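Side-chain contacts in nuclear hormone receptor HR38 (Drosophila melanogaster, PDB 1PDU), which probably acts as a transcription factor of the nuclear receptor superfamily, an orphan receptor that mediates an atypical ecdysteroid signalling pathway in the fly: residues Phe52-Leu55 / Leu56-Ser59; Gln81-Leu84 / Phe85-Ser89. One frame throughout, in Å; residues are numbered along the deposited sequence.

Contact 1: Phe52-Leu55 / Leu56-Ser59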
loop_
_atom_site.group_PDB
_atom_site.type_symbol
_atom_site.label_atom_id
_atom_site.label_comp_id
_atom_site.label_asym_id
_atom_site.label_seq_id
_atom_site.Cartn_x
_atom_site.Cartn_y
_atom_site.Cartn_z
ATOM N N PHE A 52 8.707 7.623 -12.243
ATOM C CA PHE A 52 8.455 7.280 -10.852
ATOM C C PHE A 52 7.198 7.987 -10.350
ATOM O O PHE A 52 6.325 7.375 -9.745
ATOM C CB PHE A 52 9.662 7.670 -9.991
ATOM C CG PHE A 52 9.434 7.500 -8.519
ATOM C CD1 PHE A 52 9.385 6.230 -7.954
ATOM C CD2 PHE A 52 9.182 8.603 -7.720
ATOM C CE1 PHE A 52 9.075 6.055 -6.601
ATOM C CE2 PHE A 52 8.871 8.452 -6.372
ATOM C CZ PHE A 52 8.814 7.169 -5.807
ATOM N N TYR A 53 7.100 9.283 -10.600
ATOM C CA TYR A 53 5.931 10.020 -10.154
ATOM C C TYR A 53 4.662 9.420 -10.754
ATOM O O TYR A 53 3.679 9.181 -10.049
ATOM C CB TYR A 53 6.047 11.503 -10.539
ATOM C CG TYR A 53 6.985 12.297 -9.652
ATOM C CD1 TYR A 53 7.294 11.857 -8.362
ATOM C CD2 TYR A 53 7.556 13.493 -10.094
ATOM C CE1 TYR A 53 8.150 12.581 -7.534
ATOM C CE2 TYR A 53 8.416 14.234 -9.271
ATOM C CZ TYR A 53 8.709 13.766 -7.990
ATOM O OH TYR A 53 9.565 14.465 -7.164
ATOM N N GLN A 54 4.710 9.181 -12.061
ATOM C CA GLN A 54 3.597 8.624 -12.820
ATOM C C GLN A 54 3.163 7.288 -12.236
ATOM O O GLN A 54 1.980 7.045 -12.010
ATOM C CB GLN A 54 4.026 8.421 -14.273
ATOM C CG GLN A 54 2.882 8.109 -15.209
ATOM C CD GLN A 54 1.831 9.196 -15.160
ATOM O OE1 GLN A 54 2.134 10.383 -15.365
ATOM N NE2 GLN A 54 0.588 8.805 -14.879
ATOM N N LEU A 55 4.150 6.431 -12.013
ATOM C CA LEU A 55 3.957 5.107 -11.451
ATOM C C LEU A 55 3.294 5.214 -10.083
ATOM O O LEU A 55 2.312 4.530 -9.793
ATOM C CB LEU A 55 5.315 4.423 -11.321
ATOM C CG LEU A 55 5.369 3.089 -10.595
ATOM C CD1 LEU A 55 4.547 2.067 -11.372
ATOM C CD2 LEU A 55 6.819 2.641 -10.477
ATOM N N LEU A 56 3.835 6.090 -9.248
ATOM C CA LEU A 56 3.303 6.290 -7.916
ATOM C C LEU A 56 1.880 6.873 -7.927
ATOM O O LEU A 56 0.975 6.309 -7.305
ATOM C CB LEU A 56 4.256 7.188 -7.123
ATOM C CG LEU A 56 4.056 7.375 -5.617
ATOM C CD1 LEU A 56 3.523 6.100 -4.965
ATOM C CD2 LEU A 56 5.393 7.774 -5.000
ATOM N N THR A 57 1.664 7.971 -8.652
ATOM C CA THR A 57 0.337 8.592 -8.684
ATOM C C THR A 57 -0.778 7.725 -9.253
ATOM O O THR A 57 -1.867 7.674 -8.688
ATOM C CB THR A 57 0.322 9.957 -9.450
ATOM O OG1 THR A 57 0.888 9.794 -10.755
ATOM C CG2 THR A 57 1.102 11.006 -8.693
ATOM N N SER A 58 -0.523 7.041 -10.359
ATOM C CA SER A 58 -1.568 6.210 -10.945
ATOM C C SER A 58 -1.863 4.986 -10.093
ATOM O O SER A 58 -2.981 4.470 -10.120
ATOM C CB SER A 58 -1.197 5.787 -12.364
ATOM O OG SER A 58 -0.039 4.983 -12.357
ATOM N N SER A 59 -0.870 4.517 -9.337
ATOM C CA SER A 59 -1.089 3.365 -8.467
ATOM C C SER A 59 -1.951 3.823 -7.295
ATOM O O SER A 59 -2.825 3.104 -6.825
ATOM C CB SER A 59 0.237 2.806 -7.944
ATOM O OG SER A 59 0.969 2.184 -8.986
#
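The F52 ring meets one methyl of L56 obliquely at its far end, with CZ 3.6 Å and CE2 3.8 Å from CD2, and another ring, that of F125, packs against it edge-to-face. The first torsion of F52 (chi1 173°) swings CG opposite the backbone N; L56 is turned the same way, and the two side chains run side by side, pointing in one direction. Around them I219 of helix 204-225 touches both, and F93 of helix 78-100 touches L56, so this i to i+4 pair belongs to the buried interior of the layered, mainly helical ligand-binding domain of nuclear receptors. Polar groups mark the next residues of helix 45-67. S58 and S59 turn their hydroxyls back to the carbonyl four residues earlier: S58 OG lies 2.9 Å from Q54 O, and S59 OG 2.8 Å from L55 O. Each oxygen thereby accepts two bonds, hydroxyl and amide arriving from opposite faces of its carbonyl plane. S58 OG also bonds to N112 ND2. At T57, OG1 sits near two carbonyl oxygens, 2.9 Å from Y53 O and 3.2 Å from Q54 O, while T57 N makes an almost straight 2.7 Å bond to Y53 O.

Contact 2: Gln81-Leu84 / Phe85-Ser89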
loop_
_atom_site.group_PDB
_atom_site.type_symbol
_atom_site.label_atom_id
_atom_site.label_comp_id
_atom_site.label_asym_id
_atom_site.label_seq_id
_atom_site.Cartn_x
_atom_site.Cartn_y
_atom_site.Cartn_z
ATOM N N GLN A 81 -11.998 11.344 5.013
ATOM C CA GLN A 81 -11.643 10.428 3.936
ATOM C C GLN A 81 -10.331 10.914 3.321
ATOM O O GLN A 81 -9.383 10.147 3.154
ATOM C CB GLN A 81 -12.714 10.435 2.846
ATOM C CG GLN A 81 -13.981 9.682 3.173
ATOM C CD GLN A 81 -15.049 9.866 2.105
ATOM O OE1 GLN A 81 -14.768 9.796 0.910
ATOM N NE2 GLN A 81 -16.280 10.098 2.534
ATOM N N GLU A 82 -10.299 12.199 2.984
ATOM C CA GLU A 82 -9.137 12.821 2.375
ATOM C C GLU A 82 -7.922 12.739 3.299
ATOM O O GLU A 82 -6.835 12.342 2.885
ATOM C CB GLU A 82 -9.456 14.284 2.051
ATOM C CG GLU A 82 -8.342 15.048 1.350
ATOM C CD GLU A 82 -8.612 16.548 1.284
ATOM O OE1 GLU A 82 -7.728 17.297 0.792
ATOM O OE2 GLU A 82 -9.708 16.975 1.730
ATOM N N LEU A 83 -8.106 13.115 4.556
ATOM C CA LEU A 83 -7.007 13.068 5.494
ATOM C C LEU A 83 -6.483 11.643 5.623
ATOM O O LEU A 83 -5.281 11.407 5.512
ATOM C CB LEU A 83 -7.449 13.592 6.853
ATOM C CG LEU A 83 -6.361 13.602 7.926
ATOM C CD1 LEU A 83 -5.146 14.349 7.400
ATOM C CD2 LEU A 83 -6.884 14.260 9.198
ATOM N N LEU A 84 -7.384 10.691 5.854
ATOM C CA LEU A 84 -6.978 9.295 5.987
ATOM C C LEU A 84 -6.275 8.790 4.724
ATOM O O LEU A 84 -5.239 8.137 4.800
ATOM C CB LEU A 84 -8.195 8.406 6.287
ATOM C CG LEU A 84 -8.846 8.568 7.672
ATOM C CD1 LEU A 84 -10.037 7.648 7.791
ATOM C CD2 LEU A 84 -7.831 8.251 8.760
ATOM N N PHE A 85 -6.827 9.114 3.560
ATOM C CA PHE A 85 -6.234 8.641 2.316
ATOM C C PHE A 85 -4.856 9.203 2.028
ATOM O O PHE A 85 -3.927 8.460 1.707
ATOM C CB PHE A 85 -7.123 8.937 1.120
ATOM C CG PHE A 85 -6.651 8.268 -0.122
ATOM C CD1 PHE A 85 -6.824 6.894 -0.285
ATOM C CD2 PHE A 85 -5.955 8.984 -1.094
ATOM C CE1 PHE A 85 -6.304 6.236 -1.406
ATOM C CE2 PHE A 85 -5.431 8.339 -2.215
ATOM C CZ PHE A 85 -5.604 6.961 -2.373
ATOM N N GLN A 86 -4.728 10.515 2.132
ATOM C CA GLN A 86 -3.455 11.166 1.883
ATOM C C GLN A 86 -2.405 10.642 2.852
ATOM O O GLN A 86 -1.255 10.422 2.471
ATOM C CB GLN A 86 -3.614 12.688 2.016
ATOM C CG GLN A 86 -4.566 13.277 0.982
ATOM C CD GLN A 86 -4.791 14.775 1.139
ATOM O OE1 GLN A 86 -4.248 15.400 2.060
ATOM N NE2 GLN A 86 -5.585 15.358 0.246
ATOM N N SER A 87 -2.814 10.417 4.095
ATOM C CA SER A 87 -1.903 9.924 5.129
ATOM C C SER A 87 -1.421 8.482 4.966
ATOM O O SER A 87 -0.388 8.119 5.522
ATOM C CB SER A 87 -2.549 10.065 6.513
ATOM O OG SER A 87 -2.721 11.430 6.860
ATOM N N ALA A 88 -2.148 7.669 4.206
ATOM C CA ALA A 88 -1.766 6.271 4.037
ATOM C C ALA A 88 -1.436 5.853 2.610
ATOM O O ALA A 88 -1.012 4.711 2.373
ATOM C CB ALA A 88 -2.875 5.363 4.581
ATOM N N SER A 89 -1.615 6.764 1.665
ATOM C CA SER A 89 -1.378 6.423 0.278
ATOM C C SER A 89 -0.019 5.781 0.038
ATOM O O SER A 89 0.063 4.751 -0.626
ATOM C CB SER A 89 -1.578 7.652 -0.613
ATOM O OG SER A 89 -0.780 8.735 -0.183
#
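Between E82 and Q86 a carboxylate and an amide meet one turn apart on helix 78-100, one of the long helices of the nuclear receptor ligand-binding domain, in an i to i+4 side-chain pair on a more open flank of the helix. The polar link is weak: Q86 NE2 stands 2.9 Å from E82 OE1, but the N-H points well aside, at 126°. The two flat groups are turned 79° against each other, close to perpendicular, although the side chains lie alongside and head the same way. Both are extended beyond CG, and their first torsions differ: E82 CG is anti to the backbone N, whereas Q86 CG lies beside it (chi1 -63°), which carries the amide back over the E82 methylene. There NE2 is pressed so tightly against E82 CG that the exact fit of the amide is doubtful. Q81 directs its own amide elsewhere, NE2 bonding to L76 O.

Carbonyl bonds form a second group. L83 O accepts both the amide and the hydroxyl of S87, from opposite faces of its plane; S87 N is 3.0 Å away from L83 O. The backbone bond from Q86 N to E82 O is regular, while that from A88 N to L84 O is weak.

Carbon atoms set against polar ones, and contacts with the rest of the fold, make up the third. F85 rests its CB 3.3 Å from Q81 O, but its ring leads away from 81-84 to helix 45-67, where it packs on V60 and I63 and makes a cation-pi contact with K64. R161 touches S87 and A88. L83 reaches forward by its CD1 methyl, which stops 3.8 Å from S87 OG, the same hydroxyl that lies 2.9 Å from L83 O.

Contacts 1 and 2 lie on successive helices of one ligand-binding domain, 45-67 and 78-100, with centres 16 Å apart and nearest atoms about 6 Å apart, so neither touches the other directly. The helices themselves do meet: F93, further along the second helix, reaches L56 and S59 of contact 1, while F85 and S89 of contact 2 pack on V60, the residue following contact 1 on the first helix. Serines bonded back to the carbonyl one turn earlier recur in both, but burial differs: five of the eight touching residues are buried in contact 1, against three of eight in contact 2.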